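Local coordinates for protein thymidylate synthase thyX (Helicobacter pylori, PDB 3N3Y) that probably catalyses the flavin-dependent reductive methylation of dUMP to dTMP, working as a homotetramer that binds FAD and the nucleotide, at residues E104-L109 against N139-L144; V134-N139 against A157-Y162. One frame throughout, in Å; residues are numbered along the deposited sequence.

Both contacts use helix 127-145, and their centres lie about 9 Å apart. Contact 2 is the core one: all five of its touching residues are buried, and it sets the helix on the loop leading into strand 163-171 by apolar packing, with a water between two carbonyls. Contact 1 is only partly buried and lies farther from the centre of the chain, about 28 Å against 21 Å between centres; there a guanidinium is laid on backbone, and polar bonds come from Glu138 and Arg116, outside its two segments. Glu138, on the helix segment of contact 2, thus serves the polar groups of contact 1. Leu143 CD1 packs on Ala157 CB at 3.6 Å, a second connection between the two.

Contact 1: residues E104-L109 against N139-L144; sequences ESFLPL and NLRVLL
Arg141 reaches from helix 127-145 to Ser105 in the loop before helix 111-117, where an ST turn shapes the chain: Ser105 OG accepts a hydrogen bond from Leu107 N at 3.0 Å, with an N-H...O angle of 157°. The CA-CB bond of Arg141 points toward this loop, and CG is anti to the backbone N (chi1 -173°), carrying the chain off the helix. CD then comes 4.0 Å from Glu104 O and lies obliquely near CE2 of the Phe106 ring at 4.3 Å. The bend at chi3 (63°) turns the guanidinium so that one face lies against the Glu104-Ser105 peptide, with Ser105 N above the centre of the group. NE is 3.6 Å from Ser105 CA, whereas NH2, at the end of the chain, lies 3.7 Å from Ser105 CB. These are van der Waals contacts; the charge is answered by Glu138 OE2, which forms a salt bridge with NH2, and weakly by Glu146. Glu138 grips both sides, because its OE1 also accepts from Phe106 N and so ties the loop to the same helix. Arg116 of helix 111-117 donates to the carbonyls of Glu104 and Ser105. The first of these carbonyls also sits over the phenyl ring of its own loop: Glu104 O is 4.0 Å above the plane of Phe106, over its centre.

Contact 2: residues V134-N139 against A157-Y162; sequences VLALEN and AMPESY
The ring of Tyr162 meets Leu137 at its edge: methyl CD1 lies near the ring plane, 3.6 Å from CE2 and 4.0 Å from CD2. The two side chains cross at about a right angle. Leu137 has CG anti to the backbone N (chi1 177°), which places CG beside the carbonyl carbon and brings the end of the side chain nearer the loop than its CB direction suggests. The phenol OH is hydrogen-bonded to Glu99 OE2, so the polar end of the tyrosine is anchored, while its edge meets the leucine methyl. The puckered ring of Pro159 packs against Ala136, whose CB is 3.9 Å from Pro159 CB and 4.1 Å from Pro159 CG. The alanine's short side chain lets helix and loop come close, with 6.2 Å between the CA atoms of Ala136 and Pro159. Here the loop folds as a type I beta turn, Pro159 to Tyr162, closed by Tyr162 N donating to Pro159 O at 3.1 Å, just before the chain enters strand 163-171 of the antiparallel sheet. Tyr162 also packs on Arg74, a dUMP-binding residue, and its side chain is about 8 Å from the bound nucleotide at nearest atoms. A water 2.7 Å from both Ala136 O and Ala157 O can donate to either carbonyl, though with more acceptors in reach than protons it may not serve both at once.

Contact 1: residues E104-L109 against N139-L144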
loop_
_atom_site.group_PDB
_atom_site.type_symbol
_atom_site.label_atom_id
_atom_site.label_comp_id
_atom_site.label_asym_id
_atom_site.label_seq_id
_atom_site.Cartn_x
_atom_site.Cartn_y
_atom_site.Cartn_z
ATOM N N GLU A 104 16.788 39.847 7.213
ATOM C CA GLU A 104 16.744 40.855 8.278
ATOM C C GLU A 104 15.655 40.543 9.285
ATOM O O GLU A 104 14.678 39.871 8.954
ATOM C CB GLU A 104 16.480 42.263 7.717
ATOM C CG GLU A 104 17.385 42.684 6.579
ATOM C CD GLU A 104 18.833 42.305 6.821
ATOM O OE1 GLU A 104 19.329 42.523 7.955
ATOM O OE2 GLU A 104 19.473 41.785 5.875
ATOM N N SER A 105 15.822 41.063 10.502
ATOM C CA SER A 105 14.859 40.862 11.580
ATOM C C SER A 105 13.438 41.183 11.138
ATOM O O SER A 105 13.231 42.045 10.292
ATOM C CB SER A 105 15.221 41.725 12.791
ATOM O OG SER A 105 14.176 41.700 13.745
ATOM N N PHE A 106 12.463 40.483 11.713
ATOM C CA PHE A 106 11.050 40.762 11.439
ATOM C C PHE A 106 10.415 41.622 12.544
ATOM O O PHE A 106 9.221 41.924 12.498
ATOM C CB PHE A 106 10.267 39.457 11.258
ATOM C CG PHE A 106 10.779 38.587 10.133
ATOM C CD1 PHE A 106 10.424 38.851 8.818
ATOM C CD2 PHE A 106 11.616 37.511 10.393
ATOM C CE1 PHE A 106 10.897 38.062 7.782
ATOM C CE2 PHE A 106 12.093 36.719 9.361
ATOM C CZ PHE A 106 11.730 36.999 8.053
ATOM N N LEU A 107 11.216 41.993 13.543
ATOM C CA LEU A 107 10.779 42.906 14.598
ATOM C C LEU A 107 11.325 44.310 14.329
ATOM O O LEU A 107 12.439 44.461 13.837
ATOM C CB LEU A 107 11.250 42.420 15.969
ATOM C CG LEU A 107 10.834 40.995 16.335
ATOM C CD1 LEU A 107 11.382 40.588 17.711
ATOM C CD2 LEU A 107 9.319 40.848 16.282
ATOM N N PRO A 108 10.534 45.341 14.650
ATOM C CA PRO A 108 9.244 45.192 15.319
ATOM C C PRO A 108 8.160 44.793 14.338
ATOM O O PRO A 108 8.296 45.004 13.132
ATOM C CB PRO A 108 8.974 46.600 15.846
ATOM C CG PRO A 108 9.590 47.484 14.814
ATOM C CD PRO A 108 10.815 46.749 14.307
ATOM N N LEU A 109 7.095 44.203 14.858
ATOM C CA LEU A 109 5.936 43.888 14.046
ATOM C C LEU A 109 5.413 45.188 13.486
ATOM O O LEU A 109 5.316 46.189 14.200
ATOM C CB LEU A 109 4.852 43.218 14.893
ATOM C CG LEU A 109 5.255 41.905 15.575
ATOM C CD1 LEU A 109 4.052 41.219 16.202
ATOM C CD2 LEU A 109 5.945 40.976 14.583
ATOM N N ASN A 139 12.390 34.274 16.580
ATOM C CA ASN A 139 13.241 33.438 17.434
ATOM C C ASN A 139 14.027 32.381 16.656
ATOM O O ASN A 139 15.206 32.147 16.942
ATOM C CB ASN A 139 12.442 32.797 18.562
ATOM C CG ASN A 139 12.064 33.802 19.636
ATOM O OD1 ASN A 139 11.080 33.639 20.361
ATOM N ND2 ASN A 139 12.840 34.855 19.727
ATOM N N LEU A 140 13.372 31.755 15.675
ATOM C CA LEU A 140 14.013 30.762 14.815
ATOM C C LEU A 140 15.159 31.403 14.041
ATOM O O LEU A 140 16.246 30.839 13.940
ATOM C CB LEU A 140 12.999 30.178 13.824
ATOM C CG LEU A 140 13.455 29.024 12.914
ATOM C CD1 LEU A 140 13.933 27.851 13.752
ATOM C CD2 LEU A 140 12.350 28.581 11.940
ATOM N N ARG A 141 14.901 32.589 13.492
ATOM C CA ARG A 141 15.917 33.325 12.744
ATOM C C ARG A 141 17.134 33.608 13.619
ATOM O O ARG A 141 18.264 33.376 13.208
ATOM C CB ARG A 141 15.370 34.638 12.173
ATOM C CG ARG A 141 16.361 35.331 11.259
ATOM C CD ARG A 141 16.062 36.794 11.067
ATOM N NE ARG A 141 16.149 37.574 12.304
ATOM C CZ ARG A 141 17.270 38.107 12.787
ATOM N NH1 ARG A 141 18.424 37.930 12.157
ATOM N NH2 ARG A 141 17.236 38.811 13.910
ATOM N N VAL A 142 16.891 34.091 14.833
ATOM C CA VAL A 142 17.965 34.330 15.784
ATOM C C VAL A 142 18.801 33.068 16.099
ATOM O O VAL A 142 20.032 33.126 16.108
ATOM C CB VAL A 142 17.429 34.999 17.065
ATOM C CG1 VAL A 142 18.483 35.006 18.171
ATOM C CG2 VAL A 142 16.953 36.434 16.753
ATOM N N LEU A 143 18.146 31.931 16.338
ATOM C CA LEU A 143 18.872 30.698 16.645
ATOM C C LEU A 143 19.857 30.359 15.547
ATOM O O LEU A 143 21.002 29.991 15.810
ATOM C CB LEU A 143 17.915 29.520 16.825
ATOM C CG LEU A 143 16.986 29.578 18.040
ATOM C CD1 LEU A 143 15.941 28.457 17.951
ATOM C CD2 LEU A 143 17.773 29.509 19.340
ATOM N N LEU A 144 19.392 30.487 14.312
ATOM C CA LEU A 144 20.179 30.147 13.137
ATOM C C LEU A 144 21.259 31.170 12.790
ATOM O O LEU A 144 22.306 30.810 12.244
ATOM C CB LEU A 144 19.252 30.014 11.927
ATOM C CG LEU A 144 18.231 28.889 11.972
ATOM C CD1 LEU A 144 17.183 29.101 10.902
ATOM C CD2 LEU A 144 18.924 27.554 11.803
#

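Contact 2: residues V134-N139 against A157-Y162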
loop_
_atom_site.group_PDB
_atom_site.type_symbol
_atom_site.label_atom_id
_atom_site.label_comp_id
_atom_site.label_asym_id
_atom_site.label_seq_id
_atom_site.Cartn_x
_atom_site.Cartn_y
_atom_site.Cartn_z
ATOM N N VAL A 134 4.963 35.003 13.582
ATOM C CA VAL A 134 6.113 35.866 13.303
ATOM C C VAL A 134 7.085 35.931 14.487
ATOM O O VAL A 134 8.296 35.847 14.298
ATOM C CB VAL A 134 5.676 37.280 12.891
ATOM C CG1 VAL A 134 6.906 38.155 12.537
ATOM C CG2 VAL A 134 4.701 37.188 11.698
ATOM N N LEU A 135 6.559 36.045 15.704
ATOM C CA LEU A 135 7.422 35.995 16.883
ATOM C C LEU A 135 8.267 34.719 16.873
ATOM O O LEU A 135 9.477 34.766 17.098
ATOM C CB LEU A 135 6.612 36.107 18.188
ATOM C CG LEU A 135 5.793 37.399 18.340
ATOM C CD1 LEU A 135 5.333 37.634 19.785
ATOM C CD2 LEU A 135 6.563 38.616 17.820
ATOM N N ALA A 136 7.616 33.586 16.601
ATOM C CA ALA A 136 8.283 32.282 16.554
ATOM C C ALA A 136 9.309 32.239 15.438
ATOM O O ALA A 136 10.393 31.684 15.604
ATOM C CB ALA A 136 7.261 31.157 16.388
ATOM N N LEU A 137 8.955 32.825 14.300
ATOM C CA LEU A 137 9.845 32.868 13.151
ATOM C C LEU A 137 11.074 33.696 13.478
ATOM O O LEU A 137 12.191 33.329 13.116
ATOM C CB LEU A 137 9.130 33.437 11.914
ATOM C CG LEU A 137 9.988 33.603 10.650
ATOM C CD1 LEU A 137 10.347 32.254 10.046
ATOM C CD2 LEU A 137 9.286 34.451 9.616
ATOM N N GLU A 138 10.862 34.815 14.170
ATOM C CA GLU A 138 11.969 35.668 14.596
ATOM C C GLU A 138 12.921 34.928 15.549
ATOM O O GLU A 138 14.123 34.935 15.338
ATOM C CB GLU A 138 11.463 36.991 15.201
ATOM C CG GLU A 138 12.577 37.935 15.674
ATOM C CD GLU A 138 13.490 38.436 14.543
ATOM O OE1 GLU A 138 13.126 38.301 13.352
ATOM O OE2 GLU A 138 14.573 38.980 14.852
ATOM N N ASN A 139 12.390 34.274 16.580
ATOM C CA ASN A 139 13.241 33.438 17.434
ATOM C C ASN A 139 14.027 32.381 16.656
ATOM O O ASN A 139 15.206 32.147 16.942
ATOM C CB ASN A 139 12.442 32.797 18.562
ATOM C CG ASN A 139 12.064 33.802 19.636
ATOM O OD1 ASN A 139 11.080 33.639 20.361
ATOM N ND2 ASN A 139 12.840 34.855 19.727
ATOM N N ALA A 157 12.255 24.768 17.243
ATOM C CA ALA A 157 11.612 26.034 17.573
ATOM C C ALA A 157 10.678 26.527 16.464
ATOM O O ALA A 157 10.063 27.564 16.587
ATOM C CB ALA A 157 12.664 27.084 17.869
ATOM N N MET A 158 10.591 25.789 15.372
ATOM C CA MET A 158 9.845 26.251 14.217
ATOM C C MET A 158 8.323 26.113 14.409
ATOM O O MET A 158 7.842 25.094 14.897
ATOM C CB MET A 158 10.325 25.477 12.994
ATOM C CG MET A 158 9.569 25.718 11.715
ATOM S SD MET A 158 10.337 24.768 10.388
ATOM C CE MET A 158 10.225 23.115 11.066
ATOM N N PRO A 159 7.556 27.147 14.025
ATOM C CA PRO A 159 6.101 27.053 14.159
ATOM C C PRO A 159 5.506 26.206 13.029
ATOM O O PRO A 159 6.097 26.097 11.950
ATOM C CB PRO A 159 5.661 28.506 14.005
ATOM C CG PRO A 159 6.591 29.024 12.966
ATOM C CD PRO A 159 7.950 28.394 13.348
ATOM N N GLU A 160 4.342 25.622 13.270
ATOM C CA GLU A 160 3.683 24.803 12.251
ATOM C C GLU A 160 3.221 25.598 11.031
ATOM O O GLU A 160 2.981 25.022 9.983
ATOM C CB GLU A 160 2.499 24.048 12.849
ATOM C CG GLU A 160 2.874 23.193 14.028
ATOM C CD GLU A 160 2.717 21.722 13.735
ATOM O OE1 GLU A 160 1.655 21.345 13.181
ATOM O OE2 GLU A 160 3.646 20.947 14.067
ATOM N N SER A 161 3.103 26.912 11.154
ATOM C CA SER A 161 2.706 27.713 10.012
ATOM C C SER A 161 3.850 27.921 9.024
ATOM O O SER A 161 3.674 28.550 7.991
ATOM C CB SER A 161 2.130 29.056 10.455
ATOM O OG SER A 161 3.051 29.742 11.275
ATOM N N TYR A 162 5.022 27.392 9.339
ATOM C CA TYR A 162 6.161 27.533 8.450
ATOM C C TYR A 162 5.883 26.889 7.085
ATOM O O TYR A 162 5.373 25.775 7.005
ATOM C CB TYR A 162 7.391 26.895 9.065
ATOM C CG TYR A 162 8.663 27.401 8.444
ATOM C CD1 TYR A 162 9.243 26.754 7.361
ATOM C CD2 TYR A 162 9.280 28.548 8.933
ATOM C CE1 TYR A 162 10.414 27.238 6.786
ATOM C CE2 TYR A 162 10.443 29.033 8.367
ATOM C CZ TYR A 162 11.004 28.381 7.300
ATOM O OH TYR A 162 12.166 28.878 6.762
HETATM O O HOH W 1 10.653 29.974 17.625
#